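Local coordinates for protein flavohemoglobin (Malassezia yamatoensis, PDB 6O0A) that binds heme and FAD and, as a flavohemoglobin required for nitric oxide resistance, probably detoxifies nitric oxide by passing electrons from the flavin to the heme, at residues 236-241 with 245-250; 97-102 with 148-153. One frame throughout, in Å; residues are numbered along the deposited sequence. Where two conformers were deposited one is given.

Interaction 1 (236-241 with 245-250); sequences IAIKLD and EMTTIF. With FAD (flavin-adenine dinucleotide), chain B.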
loop_
_atom_site.group_PDB
_atom_site.type_symbol
_atom_site.label_atom_id
_atom_site.label_comp_id
_atom_site.label_asym_id
_atom_site.label_seq_id
_atom_site.Cartn_x
_atom_site.Cartn_y
_atom_site.Cartn_z
ATOM N N ILE A 236 3.483 15.064 -2.617
ATOM C CA ILE A 236 2.672 13.984 -3.163
ATOM C C ILE A 236 1.959 14.493 -4.411
ATOM O O ILE A 236 1.712 15.695 -4.564
ATOM C CB ILE A 236 1.637 13.446 -2.140
ATOM C CG1 ILE A 236 0.681 14.578 -1.720
ATOM C CG2 ILE A 236 2.352 12.846 -0.927
ATOM C CD1 ILE A 236 -0.422 14.118 -0.747
ATOM N N ALA A 237 1.621 13.569 -5.310
ATOM C CA ALA A 237 0.842 13.881 -6.506
ATOM C C ALA A 237 -0.423 13.042 -6.484
ATOM O O ALA A 237 -0.353 11.807 -6.490
ATOM C CB ALA A 237 1.648 13.601 -7.787
ATOM N N ILE A 238 -1.573 13.713 -6.447
ATOM C CA ILE A 238 -2.860 13.066 -6.241
ATOM C C ILE A 238 -3.631 13.077 -7.555
ATOM O O ILE A 238 -3.902 14.143 -8.116
ATOM C CB ILE A 238 -3.654 13.769 -5.130
ATOM C CG1 ILE A 238 -2.859 13.776 -3.818
ATOM C CG2 ILE A 238 -5.042 13.106 -4.951
ATOM C CD1 ILE A 238 -3.598 14.473 -2.634
ATOM N N LYS A 239 -4.014 11.894 -8.021
ATOM C CA LYS A 239 -4.894 11.764 -9.170
ATOM C C LYS A 239 -6.339 11.735 -8.700
ATOM O O LYS A 239 -6.673 11.009 -7.755
ATOM C CB LYS A 239 -4.578 10.490 -9.944
ATOM C CG LYS A 239 -5.435 10.300 -11.175
ATOM C CD LYS A 239 -4.880 9.192 -12.037
ATOM C CE LYS A 239 -5.638 9.108 -13.357
ATOM N NZ LYS A 239 -4.882 8.298 -14.348
ATOM N N LEU A 240 -7.197 12.500 -9.373
ATOM C CA LEU A 240 -8.608 12.533 -9.000
ATOM C C LEU A 240 -9.264 11.194 -9.304
ATOM O O LEU A 240 -9.162 10.675 -10.420
ATOM C CB LEU A 240 -9.330 13.662 -9.747
ATOM C CG LEU A 240 -10.813 13.804 -9.405
ATOM C CD1 LEU A 240 -10.938 14.163 -7.929
ATOM C CD2 LEU A 240 -11.503 14.844 -10.297
ATOM N N ASP A 241 -9.928 10.619 -8.294
ATOM C CA ASP A 241 -10.814 9.493 -8.521
ATOM C C ASP A 241 -12.227 10.052 -8.538
ATOM O O ASP A 241 -12.732 10.458 -7.482
ATOM C CB ASP A 241 -10.657 8.434 -7.429
ATOM C CG ASP A 241 -11.549 7.206 -7.650
ATOM O OD1 ASP A 241 -12.453 7.249 -8.517
ATOM O OD2 ASP A 241 -11.351 6.193 -6.935
ATOM N N GLU A 245 -14.162 9.371 -2.460
ATOM C CA GLU A 245 -14.650 10.427 -1.585
ATOM C C GLU A 245 -13.608 11.513 -1.311
ATOM O O GLU A 245 -13.954 12.704 -1.264
ATOM C CB GLU A 245 -15.133 9.823 -0.262
ATOM C CG GLU A 245 -15.687 10.881 0.670
ATOM C CD GLU A 245 -16.559 10.318 1.761
ATOM O OE1 GLU A 245 -16.385 9.141 2.168
ATOM O OE2 GLU A 245 -17.439 11.072 2.207
ATOM N N MET A 246 -12.334 11.149 -1.138
ATOM C CA MET A 246 -11.379 12.096 -0.573
ATOM C C MET A 246 -10.510 12.812 -1.602
ATOM O O MET A 246 -10.015 13.900 -1.294
ATOM C CB MET A 246 -10.467 11.408 0.454
ATOM C CG MET A 246 -11.215 10.823 1.669
ATOM S SD MET A 246 -12.295 12.033 2.470
ATOM C CE MET A 246 -11.141 13.279 3.002
ATOM N N THR A 247 -10.286 12.264 -2.804
ATOM C CA THR A 247 -9.363 12.980 -3.691
ATOM C C THR A 247 -9.926 14.327 -4.133
ATOM O O THR A 247 -9.168 15.295 -4.252
ATOM C CB THR A 247 -8.959 12.136 -4.915
ATOM O OG1 THR A 247 -10.106 11.547 -5.512
ATOM C CG2 THR A 247 -7.982 11.054 -4.506
ATOM N N THR A 248 -11.245 14.440 -4.333
ATOM C CA THR A 248 -11.798 15.756 -4.621
ATOM C C THR A 248 -11.542 16.720 -3.465
ATOM O O THR A 248 -11.235 17.897 -3.698
ATOM C CB THR A 248 -13.289 15.653 -4.953
ATOM O OG1 THR A 248 -13.764 16.926 -5.405
ATOM C CG2 THR A 248 -14.101 15.183 -3.749
ATOM N N ILE A 249 -11.621 16.234 -2.221
ATOM C CA ILE A 249 -11.396 17.088 -1.061
ATOM C C ILE A 249 -9.935 17.513 -0.972
ATOM O O ILE A 249 -9.636 18.695 -0.764
ATOM C CB ILE A 249 -11.894 16.372 0.212
ATOM C CG1 ILE A 249 -13.425 16.294 0.164
ATOM C CG2 ILE A 249 -11.441 17.128 1.456
ATOM C CD1 ILE A 249 -14.056 15.427 1.238
ATOM N N PHE A 250 -9.001 16.574 -1.164
ATOM C CA PHE A 250 -7.587 16.929 -1.133
ATOM C C PHE A 250 -7.241 17.912 -2.254
ATOM O O PHE A 250 -6.501 18.872 -2.036
ATOM C CB PHE A 250 -6.714 15.675 -1.257
ATOM C CG PHE A 250 -6.799 14.742 -0.084
ATOM C CD1 PHE A 250 -6.651 15.209 1.217
ATOM C CD2 PHE A 250 -6.980 13.375 -0.287
ATOM C CE1 PHE A 250 -6.708 14.327 2.302
ATOM C CE2 PHE A 250 -7.056 12.497 0.788
ATOM C CZ PHE A 250 -6.917 12.968 2.079
HETATM P PA FAD B . -12.110 6.144 -2.320
HETATM O O1A FAD B . -13.148 6.932 -1.613
HETATM O O2A FAD B . -11.149 5.397 -1.437
HETATM O O5B FAD B . -12.806 5.114 -3.322
HETATM C C5B FAD B . -12.019 4.099 -3.972
HETATM C C4B FAD B . -12.989 3.272 -4.776
HETATM O O4B FAD B . -13.981 2.713 -3.885
HETATM C C3B FAD B . -13.796 4.045 -5.804
HETATM O O3B FAD B . -13.096 4.198 -7.037
HETATM C C2B FAD B . -15.029 3.153 -5.977
HETATM O O2B FAD B . -14.784 2.086 -6.887
HETATM C C1B FAD B . -15.222 2.592 -4.562
HETATM N N9A FAD B . -16.244 3.292 -3.788
HETATM C C8A FAD B . -16.149 4.550 -3.259
HETATM N N7A FAD B . -17.244 4.964 -2.667
HETATM C C5A FAD B . -18.122 3.904 -2.824
HETATM C C6A FAD B . -19.475 3.740 -2.481
HETATM N N6A FAD B . -20.200 4.675 -1.855
HETATM N N1A FAD B . -20.075 2.577 -2.823
HETATM C C2A FAD B . -19.356 1.644 -3.456
HETATM N N3A FAD B . -18.075 1.690 -3.841
HETATM C C4A FAD B . -17.515 2.856 -3.501
HETATM N N1 FAD B . -2.984 7.671 -5.324
HETATM C C2 FAD B . -2.459 8.714 -6.035
HETATM O O2 FAD B . -3.169 9.448 -6.736
HETATM N N3 FAD B . -1.090 8.961 -5.973
HETATM C C4 FAD B . -0.171 8.241 -5.231
HETATM O O4 FAD B . 1.018 8.561 -5.226
HETATM C C4X FAD B . -0.738 7.145 -4.482
HETATM N N5 FAD B . 0.065 6.413 -3.755
HETATM C C5X FAD B . -0.486 5.358 -3.034
HETATM C C6 FAD B . 0.358 4.557 -2.264
HETATM C C7 FAD B . -0.145 3.497 -1.514
HETATM C C7M FAD B . 0.799 2.625 -0.723
HETATM C C8 FAD B . -1.527 3.242 -1.516
HETATM C C8M FAD B . -2.114 2.130 -0.689
HETATM C C9 FAD B . -2.368 4.032 -2.292
HETATM C C9A FAD B . -1.861 5.077 -3.060
HETATM N N10 FAD B . -2.694 5.888 -3.862
HETATM C C10 FAD B . -2.160 6.932 -4.589
HETATM C "C1'" FAD B . -4.153 5.697 -3.866
HETATM C "C2'" FAD B . -4.851 6.520 -2.789
HETATM O "O2'" FAD B . -4.421 6.081 -1.500
HETATM C "C3'" FAD B . -6.377 6.430 -2.886
HETATM O "O3'" FAD B . -6.766 5.058 -2.893
HETATM C "C4'" FAD B . -6.948 7.111 -4.130
HETATM O "O4'" FAD B . -6.429 8.440 -4.202
HETATM C "C5'" FAD B . -8.463 7.125 -4.146
HETATM O "O5'" FAD B . -8.932 7.840 -2.980
HETATM P P FAD B . -10.438 8.367 -2.993
HETATM O O1P FAD B . -10.729 9.413 -4.011
HETATM O O2P FAD B . -10.735 8.835 -1.595
HETATM O O3P FAD B . -11.318 7.082 -3.329
HETATM O O HOH W 1 -13.020 12.282 -5.266
#

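Interaction 2 (97-102 with 148-153); sequences EMLSRV and WLLARA. With HEM (protoporphyrin IX containing Fe), chain C.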
loop_
_atom_site.group_PDB
_atom_site.type_symbol
_atom_site.label_atom_id
_atom_site.label_comp_id
_atom_site.label_asym_id
_atom_site.label_seq_id
_atom_site.Cartn_x
_atom_site.Cartn_y
_atom_site.Cartn_z
ATOM N N GLU A 97 5.942 -11.348 3.929
ATOM C CA GLU A 97 5.572 -10.284 3.000
ATOM C C GLU A 97 4.224 -9.680 3.360
ATOM O O GLU A 97 4.070 -8.453 3.387
ATOM C CB GLU A 97 5.540 -10.809 1.566
ATOM C CG GLU A 97 6.896 -11.057 0.946
ATOM C CD GLU A 97 6.821 -11.147 -0.563
ATOM O OE1 GLU A 97 5.801 -10.703 -1.136
ATOM O OE2 GLU A 97 7.782 -11.660 -1.175
ATOM N N MET A 98 3.227 -10.530 3.632
ATOM C CA MET A 98 1.917 -10.011 4.007
ATOM C C MET A 98 1.991 -9.260 5.326
ATOM O O MET A 98 1.416 -8.173 5.463
ATOM C CB MET A 98 0.894 -11.144 4.101
ATOM C CG MET A 98 -0.517 -10.644 4.360
ATOM S SD MET A 98 -1.722 -11.971 4.577
ATOM C CE MET A 98 -1.278 -12.558 6.214
ATOM N N LEU A 99 2.696 -9.826 6.311
ATOM C CA LEU A 99 2.788 -9.186 7.618
ATOM C C LEU A 99 3.451 -7.822 7.513
ATOM O O LEU A 99 3.016 -6.865 8.161
ATOM C CB LEU A 99 3.563 -10.074 8.589
ATOM C CG LEU A 99 2.858 -11.373 8.983
ATOM C CD1 LEU A 99 3.468 -11.952 10.252
ATOM C CD2 LEU A 99 1.379 -11.126 9.154
ATOM N N SER A 100 4.510 -7.720 6.706
ATOM C CA SER A 100 5.228 -6.459 6.601
ATOM C C SER A 100 4.359 -5.392 5.954
ATOM O O SER A 100 4.312 -4.250 6.429
ATOM C CB SER A 100 6.524 -6.661 5.813
ATOM O OG SER A 100 7.208 -5.437 5.638
ATOM N N ARG A 101 3.644 -5.756 4.885
ATOM C CA ARG A 101 2.769 -4.791 4.223
ATOM C C ARG A 101 1.694 -4.293 5.174
ATOM O O ARG A 101 1.433 -3.087 5.254
ATOM C CB ARG A 101 2.135 -5.415 2.981
ATOM C CG ARG A 101 1.364 -4.421 2.120
ATOM C CD ARG A 101 0.626 -5.103 0.975
ATOM N NE ARG A 101 -0.416 -6.005 1.462
ATOM C CZ ARG A 101 -0.334 -7.333 1.442
ATOM N NH1 ARG A 101 0.743 -7.929 0.945
ATOM N NH2 ARG A 101 -1.336 -8.063 1.915
ATOM N N VAL A 102 1.065 -5.213 5.913
ATOM C CA VAL A 102 -0.007 -4.834 6.826
ATOM C C VAL A 102 0.532 -3.982 7.969
ATOM O O VAL A 102 -0.071 -2.969 8.339
ATOM C CB VAL A 102 -0.731 -6.086 7.353
ATOM C CG1 VAL A 102 -1.764 -5.679 8.387
ATOM C CG2 VAL A 102 -1.410 -6.826 6.198
ATOM N N TRP A 148 -4.686 -14.638 17.598
ATOM C CA TRP A 148 -3.710 -14.001 18.477
ATOM C C TRP A 148 -2.275 -14.241 18.028
ATOM O O TRP A 148 -1.407 -13.398 18.283
ATOM C CB TRP A 148 -3.936 -14.444 19.928
ATOM C CG TRP A 148 -5.118 -13.695 20.489
ATOM C CD1 TRP A 148 -6.321 -14.211 20.871
ATOM C CD2 TRP A 148 -5.226 -12.272 20.642
ATOM N NE1 TRP A 148 -7.161 -13.200 21.284
ATOM C CE2 TRP A 148 -6.510 -12.001 21.152
ATOM C CE3 TRP A 148 -4.350 -11.202 20.414
ATOM C CZ2 TRP A 148 -6.942 -10.703 21.435
ATOM C CZ3 TRP A 148 -4.781 -9.918 20.697
ATOM C CH2 TRP A 148 -6.064 -9.680 21.197
ATOM N N LEU A 149 -2.001 -15.355 17.348
ATOM C CA LEU A 149 -0.686 -15.526 16.738
ATOM C C LEU A 149 -0.408 -14.406 15.751
ATOM O O LEU A 149 0.690 -13.834 15.732
ATOM C CB LEU A 149 -0.605 -16.871 16.024
ATOM C CG LEU A 149 -0.397 -18.115 16.876
ATOM C CD1 LEU A 149 -0.518 -19.345 16.003
ATOM C CD2 LEU A 149 0.969 -18.047 17.529
ATOM N N LEU A 150 -1.398 -14.092 14.919
ATOM C CA LEU A 150 -1.249 -13.049 13.912
ATOM C C LEU A 150 -1.195 -11.668 14.557
ATOM O O LEU A 150 -0.338 -10.846 14.217
ATOM C CB LEU A 150 -2.406 -13.158 12.923
ATOM C CG LEU A 150 -2.588 -12.228 11.726
ATOM C CD1 LEU A 150 -1.332 -12.183 10.898
ATOM C CD2 LEU A 150 -3.737 -12.764 10.905
ATOM N N ALA A 151 -2.100 -11.397 15.497
ATOM C CA ALA A 151 -2.089 -10.109 16.185
ATOM C C ALA A 151 -0.756 -9.857 16.878
ATOM O O ALA A 151 -0.212 -8.748 16.809
ATOM C CB ALA A 151 -3.233 -10.045 17.196
ATOM N N ARG A 152 -0.214 -10.869 17.559
ATOM C CA ARG A 152 1.048 -10.673 18.265
ATOM C C ARG A 152 2.182 -10.384 17.285
ATOM O O ARG A 152 3.036 -9.530 17.551
ATOM C CB ARG A 152 1.379 -11.896 19.132
ATOM C CG ARG A 152 0.442 -12.071 20.330
ATOM C CD ARG A 152 0.909 -13.189 21.253
ATOM N NE ARG A 152 -0.201 -13.880 21.909
ATOM C CZ ARG A 152 -0.584 -15.121 21.619
ATOM N NH1 ARG A 152 -1.601 -15.671 22.272
ATOM N NH2 ARG A 152 0.053 -15.816 20.684
ATOM N N ALA A 153 2.202 -11.087 16.147
ATOM C CA ALA A 153 3.227 -10.849 15.133
ATOM C C ALA A 153 3.146 -9.420 14.597
ATOM O O ALA A 153 4.165 -8.730 14.483
ATOM C CB ALA A 153 3.075 -11.860 13.999
HETATM C CHA HEM C . -5.964 -2.627 6.756
HETATM C CHB HEM C . -5.361 -7.124 8.546
HETATM C CHC HEM C . -6.201 -5.447 13.021
HETATM C CHD HEM C . -7.440 -1.145 11.154
HETATM C C1A HEM C . -5.705 -3.982 6.854
HETATM C C2A HEM C . -5.367 -4.868 5.761
HETATM C C3A HEM C . -5.195 -6.100 6.254
HETATM C C4A HEM C . -5.439 -6.052 7.682
HETATM C CMA HEM C . -4.828 -7.374 5.465
HETATM C CAA HEM C . -5.201 -4.434 4.289
HETATM C CBA HEM C . -3.733 -4.037 4.155
HETATM C CGA HEM C . -3.468 -3.509 2.766
HETATM O O1A HEM C . -4.221 -2.616 2.304
HETATM O O2A HEM C . -2.501 -3.978 2.118
HETATM C C1B HEM C . -5.525 -7.068 9.916
HETATM C C2B HEM C . -5.408 -8.183 10.838
HETATM C C3B HEM C . -5.659 -7.723 12.079
HETATM C C4B HEM C . -5.917 -6.299 11.977
HETATM C CMB HEM C . -5.082 -9.620 10.384
HETATM C CAB HEM C . -5.655 -8.486 13.428
HETATM C CBB HEM C . -5.109 -9.697 13.623
HETATM C C1C HEM C . -6.647 -4.149 12.891
HETATM C C2C HEM C . -7.121 -3.320 13.969
HETATM C C3C HEM C . -7.465 -2.120 13.465
HETATM C C4C HEM C . -7.229 -2.175 12.039
HETATM C CMC HEM C . -7.158 -3.798 15.439
HETATM C CAC HEM C . -8.063 -0.872 14.166
HETATM C CBC HEM C . -8.822 -0.958 15.275
HETATM C C1D HEM C . -7.138 -1.187 9.809
HETATM C C2D HEM C . -7.349 -0.087 8.887
HETATM C C3D HEM C . -6.960 -0.483 7.677
HETATM C C4D HEM C . -6.472 -1.849 7.777
HETATM C CMD HEM C . -7.946 1.284 9.282
HETATM C CAD HEM C . -7.016 0.373 6.393
HETATM C CBD HEM C . -8.127 -0.184 5.508
HETATM C CGD HEM C . -9.490 0.294 5.958
HETATM O O1D HEM C . -9.670 1.521 6.183
HETATM O O2D HEM C . -10.414 -0.558 6.072
HETATM N NA HEM C . -5.740 -4.742 8.013
HETATM N NB HEM C . -5.837 -5.942 10.644
HETATM N NC HEM C . -6.717 -3.421 11.718
HETATM N ND HEM C . -6.591 -2.241 9.104
HETATM FE FE HEM C . -5.954 -4.029 9.912
#

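Interaction 1 (236-241 with 245-250)
T247 carries its hydroxyl between its own backbone N and carbonyl carbon (chi1 47°), which turns OG1 toward the main chain of D241 and leaves CG2 facing I238. From D241, N-H points almost straight at that oxygen, D241 N to T247 OG1 2.9 Å at 164°. The hydroxyl in turn gives its proton to the FAD phosphate oxygen O1P, at 2.7 Å from T247 OG1, so one side chain ties the chain just past the strand to the pyrophosphate. The rest of the direct contact is largely apolar. With its CG1 anti to the carbonyl carbon (chi1 -58°), I238 presents two branches to the helix: CG2 meets T247 CG2 at 3.6 Å, while CD1 packs against F250 CB, the two side chains crossing at about a right angle. L240 CD1 rests against T247 OG1 and T248 N, and a water that accepts from T248 N and donates to D241 O adds a second polar link.

Both segments also hold FAD. FAD O2 accepts a nearly linear bond from K239 N, and FAD N3 donates to A237 O, so the strand edge reads the pyrimidine of the flavin. D241 OD2 accepts from the ribose hydroxyl O3B of FAD at 2.7 Å. Around the N-terminal end of the helix, E245 N, M246 N and T247 N all donate to phosphate oxygens, where the helix dipole would probably help to offset the negative charge. Residues 236-239 belong to an outermost strand of the six-stranded antiparallel sheet, paired with strand 186-193, and F250 reaches over to strands 207-213 and 219-225.

Interaction 2 (97-102 with 148-153)
Two helices of the globin domain meet here through a small, wholly apolar contact beside the heme, with L99 of helix 96-108 set against L150 and A153 of helix 137-163. Only 129 Å² is buried between the segments, and the nearest backbone approach, L99 CA to A153 CA, is 7.7 Å, so the side chains bridge the gap by themselves. L99 spreads its two methyls over both partners: CD1 rests on the methyl of A153 at 3.8 Å, and CD2 closes on L150 CD1 at 3.4 Å, tighter than usual for two carbons. L150 leaves its backbone with CG anti to N (chi1 180°), a torsion that carries its branch point out between L99 and the porphyrin. There its two methyls divide the work, L150 CD1 meeting L99 and L150 CD2 lying 3.5 Å from the heme methyl CMB. The leucine thus belongs both to the helix interface and to the heme pocket.

Segment 97-102 touches the heme elsewhere too. V102 sets CG2 3.5 Å from the heme methyl CMA, and R101, its chain bent at chi3 (65°), brings NE to the propionate oxygen O2A at 3.0 Å. That oxygen lies at the edge of the guanidinium, in its plane, and the bond is moderately bent at 151°; the positive charge would probably steady the carboxylate. Around the leucine pair, L150 also touches I80 and F83 of helix 75-89, L99 reaches farther along helix 137-163 to L154 and L157, and F94 packs against both L99 and A153.

In the fold
Each interaction serves one of the two cofactors. Interaction 1 joins a strand edge to a helix start around the flavin and pyrophosphate of FAD, with hydrogen bonds prominent; interaction 2 packs two globin helices at the rim of the heme, with methyl groups doing the work and R101 bonded to a propionate. The two contacts do not touch and lie on opposite sides of the centre of the chain. The centres of interaction 1 and interaction 2 are 29 Å apart, and the nearest atoms of interaction 1 and interaction 2 are about 17 Å apart. Closer to the other cofactor, the side chain of F250 in interaction 1 is about 12 Å from the heme.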